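Local coordinates for glycerophosphoryl diester phosphodiesterase (Agrobacterium tumefaciens str. C58, PDB 3KS6), which belongs to the glycerophosphoryl diester phosphodiesterase family of TIM-barrel proteins and holds a magnesium ion in the barrel, at residues A[99-104]-A[132-137]; A[3-8]-A[29-34]. All blocks are in the same frame, centred on the assembly; numbering follows the deposited sequence.

Contact 1: residues A[99-104]-A[132-137]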
loop_
_atom_site.group_PDB
_atom_site.type_symbol
_atom_site.label_atom_id
_atom_site.label_comp_id
_atom_site.label_asym_id
_atom_site.label_seq_id
_atom_site.Cartn_x
_atom_site.Cartn_y
_atom_site.Cartn_z
ATOM N N HIS A 99 -16.931 3.810 -1.403
ATOM C CA HIS A 99 -16.254 5.033 -1.870
ATOM C C HIS A 99 -14.732 4.951 -1.730
ATOM O O HIS A 99 -14.020 5.776 -2.304
ATOM C CB HIS A 99 -16.802 6.260 -1.113
ATOM C CG HIS A 99 -16.095 6.573 0.175
ATOM N ND1 HIS A 99 -16.297 5.864 1.340
ATOM C CD2 HIS A 99 -15.198 7.548 0.481
ATOM C CE1 HIS A 99 -15.554 6.384 2.305
ATOM N NE2 HIS A 99 -14.875 7.406 1.811
ATOM N N VAL A 100 -14.242 3.948 -1.000
ATOM C CA VAL A 100 -12.781 3.776 -0.738
ATOM C C VAL A 100 -12.099 3.165 -1.968
ATOM O O VAL A 100 -12.599 2.198 -2.531
ATOM C CB VAL A 100 -12.596 2.881 0.497
ATOM C CG1 VAL A 100 -11.095 2.594 0.813
ATOM C CG2 VAL A 100 -13.315 3.515 1.701
ATOM N N ASN A 101 -10.938 3.703 -2.340
ATOM C CA ASN A 101 -10.223 3.281 -3.523
ATOM C C ASN A 101 -8.972 2.510 -3.174
ATOM O O ASN A 101 -8.685 2.324 -2.007
ATOM C CB ASN A 101 -9.945 4.478 -4.381
ATOM C CG ASN A 101 -11.222 5.066 -4.953
ATOM O OD1 ASN A 101 -12.193 4.352 -5.211
ATOM N ND2 ASN A 101 -11.222 6.354 -5.145
ATOM N N PHE A 102 -8.254 2.039 -4.196
ATOM C CA PHE A 102 -7.171 1.088 -3.987
ATOM C C PHE A 102 -5.812 1.763 -4.056
ATOM O O PHE A 102 -5.590 2.618 -4.931
ATOM C CB PHE A 102 -7.173 0.038 -5.113
ATOM C CG PHE A 102 -8.164 -1.123 -4.960
ATOM C CD1 PHE A 102 -8.951 -1.317 -3.846
ATOM C CD2 PHE A 102 -8.180 -2.111 -5.942
ATOM C CE1 PHE A 102 -9.783 -2.426 -3.735
ATOM C CE2 PHE A 102 -9.016 -3.232 -5.812
ATOM C CZ PHE A 102 -9.820 -3.360 -4.700
ATOM N N ARG A 103 -4.911 1.333 -3.168
ATOM C CA ARG A 103 -3.489 1.637 -3.217
ATOM C C ARG A 103 -2.814 0.235 -3.277
ATOM O O ARG A 103 -2.731 -0.498 -2.283
ATOM C CB ARG A 103 -3.045 2.476 -2.006
ATOM C CG ARG A 103 -1.516 2.687 -1.877
ATOM C CD ARG A 103 -1.237 3.337 -0.584
ATOM N NE ARG A 103 0.165 3.368 -0.180
ATOM C CZ ARG A 103 0.866 4.466 0.077
ATOM N NH1 ARG A 103 0.326 5.692 0.024
ATOM N NH2 ARG A 103 2.111 4.323 0.495
ATOM N N CYS A 104 -2.402 -0.131 -4.468
ATOM C CA CYS A 104 -1.902 -1.464 -4.760
ATOM C C CYS A 104 -0.376 -1.499 -4.784
ATOM O O CYS A 104 0.218 -0.816 -5.600
ATOM C CB CYS A 104 -2.461 -1.869 -6.140
ATOM S SG CYS A 104 -1.887 -3.464 -6.740
ATOM N N LEU A 132 -9.441 -0.800 -12.084
ATOM C CA LEU A 132 -8.219 -0.127 -12.505
ATOM C C LEU A 132 -8.311 1.374 -12.331
ATOM O O LEU A 132 -7.378 2.000 -11.857
ATOM C CB LEU A 132 -7.879 -0.402 -13.978
ATOM C CG LEU A 132 -6.514 0.118 -14.468
ATOM C CD1 LEU A 132 -5.369 -0.431 -13.620
ATOM C CD2 LEU A 132 -6.311 -0.203 -15.965
ATOM N N GLU A 133 -9.441 1.949 -12.744
ATOM C CA GLU A 133 -9.627 3.398 -12.676
ATOM C C GLU A 133 -9.772 3.923 -11.261
ATOM O O GLU A 133 -9.811 5.138 -11.063
ATOM C CB GLU A 133 -10.808 3.844 -13.552
ATOM C CG GLU A 133 -10.602 3.518 -15.053
ATOM C CD GLU A 133 -9.189 3.905 -15.569
ATOM O OE1 GLU A 133 -8.772 5.093 -15.433
ATOM O OE2 GLU A 133 -8.496 3.004 -16.102
ATOM N N ARG A 134 -9.853 3.023 -10.288
ATOM C CA ARG A 134 -9.849 3.409 -8.890
ATOM C C ARG A 134 -8.580 2.977 -8.180
ATOM O O ARG A 134 -8.567 2.869 -6.968
ATOM C CB ARG A 134 -11.050 2.816 -8.186
ATOM C CG ARG A 134 -12.389 3.331 -8.729
ATOM C CD ARG A 134 -13.584 2.533 -8.185
ATOM N NE ARG A 134 -13.597 2.380 -6.741
ATOM C CZ ARG A 134 -14.426 1.588 -6.073
ATOM N NH1 ARG A 134 -15.342 0.865 -6.709
ATOM N NH2 ARG A 134 -14.328 1.530 -4.758
ATOM N N THR A 135 -7.502 2.762 -8.918
ATOM C CA THR A 135 -6.273 2.254 -8.310
ATOM C C THR A 135 -5.086 3.215 -8.500
ATOM O O THR A 135 -4.901 3.812 -9.581
ATOM C CB THR A 135 -5.898 0.868 -8.900
ATOM O OG1 THR A 135 -6.941 -0.053 -8.618
ATOM C CG2 THR A 135 -4.588 0.327 -8.278
ATOM N N THR A 136 -4.332 3.380 -7.416
ATOM C CA THR A 136 -2.988 3.988 -7.421
ATOM C C THR A 136 -2.011 2.850 -7.172
ATOM O O THR A 136 -2.273 1.980 -6.344
ATOM C CB THR A 136 -2.850 5.036 -6.272
ATOM O OG1 THR A 136 -3.569 6.222 -6.632
ATOM C CG2 THR A 136 -1.398 5.394 -5.990
ATOM N N PHE A 137 -0.876 2.857 -7.867
ATOM C CA PHE A 137 0.114 1.806 -7.713
ATOM C C PHE A 137 1.336 2.311 -6.967
ATOM O O PHE A 137 1.784 3.439 -7.167
ATOM C CB PHE A 137 0.582 1.262 -9.074
ATOM C CG PHE A 137 -0.508 0.564 -9.838
ATOM C CD1 PHE A 137 -0.748 -0.792 -9.638
ATOM C CD2 PHE A 137 -1.258 1.254 -10.766
ATOM C CE1 PHE A 137 -1.733 -1.439 -10.356
ATOM C CE2 PHE A 137 -2.283 0.609 -11.483
ATOM C CZ PHE A 137 -2.486 -0.749 -11.294
HETATM O O HOH W 1 -6.453 5.292 -5.127
#

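Contact 2: residues A[3-8]-A[29-34]. With ACT (acetate ion), chain H.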
loop_
_atom_site.group_PDB
_atom_site.type_symbol
_atom_site.label_atom_id
_atom_site.label_comp_id
_atom_site.label_asym_id
_atom_site.label_seq_id
_atom_site.Cartn_x
_atom_site.Cartn_y
_atom_site.Cartn_z
ATOM N N THR A 3 -5.122 15.759 3.978
ATOM C CA THR A 3 -4.271 14.597 4.198
ATOM C C THR A 3 -5.166 13.371 4.133
ATOM O O THR A 3 -6.058 13.215 4.952
ATOM C CB THR A 3 -3.561 14.684 5.539
ATOM O OG1 THR A 3 -2.671 15.796 5.499
ATOM C CG2 THR A 3 -2.733 13.399 5.829
ATOM N N ARG A 4 -4.884 12.495 3.167
ATOM C CA ARG A 4 -5.665 11.296 2.938
ATOM C C ARG A 4 -5.153 10.162 3.827
ATOM O O ARG A 4 -3.968 10.145 4.222
ATOM C CB ARG A 4 -5.634 10.897 1.465
ATOM C CG ARG A 4 -6.284 11.917 0.534
ATOM C CD ARG A 4 -5.808 11.812 -0.912
ATOM N NE ARG A 4 -6.181 10.537 -1.539
ATOM C CZ ARG A 4 -7.400 10.244 -1.994
ATOM N NH1 ARG A 4 -8.399 11.115 -1.906
ATOM N NH2 ARG A 4 -7.631 9.059 -2.547
ATOM N N ILE A 5 -6.072 9.267 4.179
ATOM C CA ILE A 5 -5.803 8.124 5.033
ATOM C C ILE A 5 -5.970 6.842 4.225
ATOM O O ILE A 5 -7.025 6.636 3.582
ATOM C CB ILE A 5 -6.755 8.056 6.232
ATOM C CG1 ILE A 5 -6.487 9.212 7.191
ATOM C CG2 ILE A 5 -6.587 6.704 6.997
ATOM C CD1 ILE A 5 -7.507 9.330 8.312
ATOM N N ALA A 6 -4.947 5.976 4.275
ATOM C CA ALA A 6 -5.003 4.663 3.643
ATOM C C ALA A 6 -4.874 3.571 4.700
ATOM O O ALA A 6 -3.966 3.600 5.495
ATOM C CB ALA A 6 -3.905 4.491 2.556
ATOM N N SER A 7 -5.778 2.598 4.687
ATOM C CA SER A 7 -5.780 1.526 5.668
ATOM C C SER A 7 -4.772 0.447 5.269
ATOM O O SER A 7 -4.964 -0.226 4.265
ATOM C CB SER A 7 -7.172 0.921 5.730
ATOM O OG SER A 7 -7.272 -0.189 6.592
ATOM N N HIS A 8 -3.714 0.287 6.075
ATOM C CA HIS A 8 -2.569 -0.576 5.744
ATOM C C HIS A 8 -2.955 -2.026 5.887
ATOM O O HIS A 8 -3.242 -2.493 6.977
ATOM C CB HIS A 8 -1.374 -0.219 6.636
ATOM C CG HIS A 8 -0.080 -0.885 6.249
ATOM N ND1 HIS A 8 0.650 -1.678 7.121
ATOM C CD2 HIS A 8 0.628 -0.844 5.093
ATOM C CE1 HIS A 8 1.730 -2.120 6.498
ATOM N NE2 HIS A 8 1.764 -1.604 5.281
HETATM N N MSE A 29 -15.432 2.431 6.137
HETATM C CA MSE A 29 -14.920 3.570 6.926
HETATM C C MSE A 29 -14.811 4.858 6.152
HETATM O O MSE A 29 -14.707 4.850 4.926
HETATM C CB MSE A 29 -13.548 3.254 7.518
HETATM C CG MSE A 29 -13.618 2.217 8.577
HETATM SE SE MSE A 29 -11.780 1.904 9.260
HETATM C CE MSE A 29 -12.149 0.135 9.722
ATOM N N ALA A 30 -14.818 5.970 6.882
ATOM C CA ALA A 30 -14.717 7.282 6.302
ATOM C C ALA A 30 -13.255 7.640 6.095
ATOM O O ALA A 30 -12.746 8.565 6.728
ATOM C CB ALA A 30 -15.387 8.316 7.225
ATOM N N LEU A 31 -12.599 6.884 5.212
ATOM C CA LEU A 31 -11.215 7.108 4.810
ATOM C C LEU A 31 -11.198 6.934 3.303
ATOM O O LEU A 31 -12.208 6.578 2.705
ATOM C CB LEU A 31 -10.208 6.209 5.567
ATOM C CG LEU A 31 -10.502 4.709 5.692
ATOM C CD1 LEU A 31 -10.655 4.017 4.331
ATOM C CD2 LEU A 31 -9.442 4.019 6.585
ATOM N N GLU A 32 -10.048 7.146 2.684
ATOM C CA GLU A 32 -9.984 7.301 1.246
ATOM C C GLU A 32 -9.425 6.144 0.482
ATOM O O GLU A 32 -9.801 5.959 -0.656
ATOM C CB GLU A 32 -9.166 8.539 0.908
ATOM C CG GLU A 32 -9.868 9.844 1.313
ATOM C CD GLU A 32 -9.841 10.074 2.791
ATOM O OE1 GLU A 32 -8.743 9.867 3.335
ATOM O OE2 GLU A 32 -10.877 10.464 3.409
ATOM N N GLU A 33 -8.504 5.386 1.091
ATOM C CA GLU A 33 -7.887 4.243 0.414
ATOM C C GLU A 33 -7.673 3.040 1.321
ATOM O O GLU A 33 -7.587 3.151 2.543
ATOM C CB GLU A 33 -6.522 4.648 -0.176
ATOM C CG GLU A 33 -6.587 5.690 -1.266
ATOM C CD GLU A 33 -5.219 6.273 -1.640
ATOM O OE1 GLU A 33 -4.197 5.806 -1.114
ATOM O OE2 GLU A 33 -5.176 7.231 -2.431
ATOM N N VAL A 34 -7.607 1.887 0.683
ATOM C CA VAL A 34 -7.168 0.662 1.319
ATOM C C VAL A 34 -5.865 0.289 0.642
ATOM O O VAL A 34 -5.772 0.344 -0.593
ATOM C CB VAL A 34 -8.197 -0.475 1.222
ATOM C CG1 VAL A 34 -8.446 -0.900 -0.218
ATOM C CG2 VAL A 34 -7.771 -1.689 2.099
HETATM C C ACT H . 5.300 -1.836 4.944
HETATM O O ACT H . 5.301 -1.273 6.072
HETATM O OXT ACT H . 4.369 -2.642 4.675
HETATM C CH3 ACT H . 6.378 -1.567 3.941
HETATM O O HOH W 2 -3.420 9.599 -2.261
#

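Contact 1: residues A[99-104]-A[132-137]
Two neighbouring parallel strands of the TIM barrel, joined through helix 118-128 as a beta-alpha-beta unit, pair here as Phe102 with Thr135, Arg103 with Thr136 and Cys104 with Phe137. Phe102 N donates to Arg134 O, Phe102 O accepts from Thr136 N and from a water, and Cys104 N reaches Thr136 O at 2.8 Å. Ahead of the paired residues, Arg134 clamps the start of strand 101-106. Its chain bends at chi3 (50°), and the side chains of Arg134 and Asn101 cross at about a right angle. NE then donates to Asn101 OD1 (2.9 Å, 159° at the hydrogen), while NH2 approaches Val100 O at 2.9 Å from above the carbonyl plane. Both acceptors lie at the guanidinium edge, close to its plane, although the Asn101 amide is turned 66° from it. NH2 has a second acceptor in Tyr95 O, so the group ties the strand entry to the end of helix 88-95. On the face carrying Phe102, Thr135 and Cys104, Thr135 OG1 lies at the edge of the Phe102 ring, 3.6 Å from CD2, and is hydrogen-bonded to Met131 O. The other branch of this threonine, CG2, packs 3.7 Å from Cys104 CB and sits over the centre of the Phe137 ring. Cys104 SG makes an oblique sulfur-aromatic contact with that ring, 5.1 Å from its centroid. Leu126 of helix 118-128 touches Phe102, Thr135 and Phe137, Phe36 and Tyr95 meet the Phe102 ring edge-to-face, and strand 33-40 pairs along the other edge of strand 101-106.

Contact 2: residues A[3-8]-A[29-34]
Arg4 reaches over Glu32 to Glu33 where strand 4-8 pairs in parallel with the start of strand 33-40 in the TIM barrel. Its CB lies 3.8 Å from Glu32 OE1; beyond CG the chain bends at chi3 (64°), bringing the end of the side chain back over the 29-34 segment. NE donates to a water that in turn donates to Glu33 OE2. CZ rests against Glu32 CB, which sits over one face of the guanidinium, and NH1 lies 3.8 Å from Glu32 CG. NH2 completes the salt bridge to Glu33 OE2 (3.1 Å, 167° at the hydrogen). The carboxylate oxygen is in the guanidinium plane but is met on its anti side, the two planes being 63° apart.

Glu32 turns at chi2, so that its OE1 accepts a nearly straight hydrogen bond from Ile5 N at 2.9 Å; the same oxygen is in a salt bridge with Arg241 of helix 234-249. Ile5 O takes two donors, the N atoms of Glu32 and Glu33, each at 3.2 Å, and Ser7 N continues the parallel pairing to Glu33 O. On the side of Ile5 and Ser7, Leu31 CB and CD2 pack against Ile5 CG2, and CD2 also meets Ser7 CB, whose OG bonds to Thr26.

The chemistry implies an irregular opening to the strand pair, in which a side-chain carboxylate takes over one backbone N-H and a single carbonyl serves two. The direct and water-mediated links from Arg4 both converge on Glu33 OE2 and hold that oxygen, and the arginines on the two glutamates probably stabilise their ionised forms.

Contact 2 comes first along the chain, contact 1 after it, and their centres are about 11 Å apart in the same barrel sheet. Strand 33-40 joins them, pairing with strand 4-8 on one edge and with strand 101-106 on the other, so the two contacts span four consecutive parallel strands: 4-8, 33-40, 101-106 and 135-139. Val34 ties them together, its N lying 2.9 Å from Asn101 O and its O 2.9 Å from Arg103 N, both probable hydrogen bonds. Farther along the two central strands come Glu35, Asp37 and Glu105, which bind the magnesium ion; the contacts thus build the part of the barrel wall that leads into the metal site.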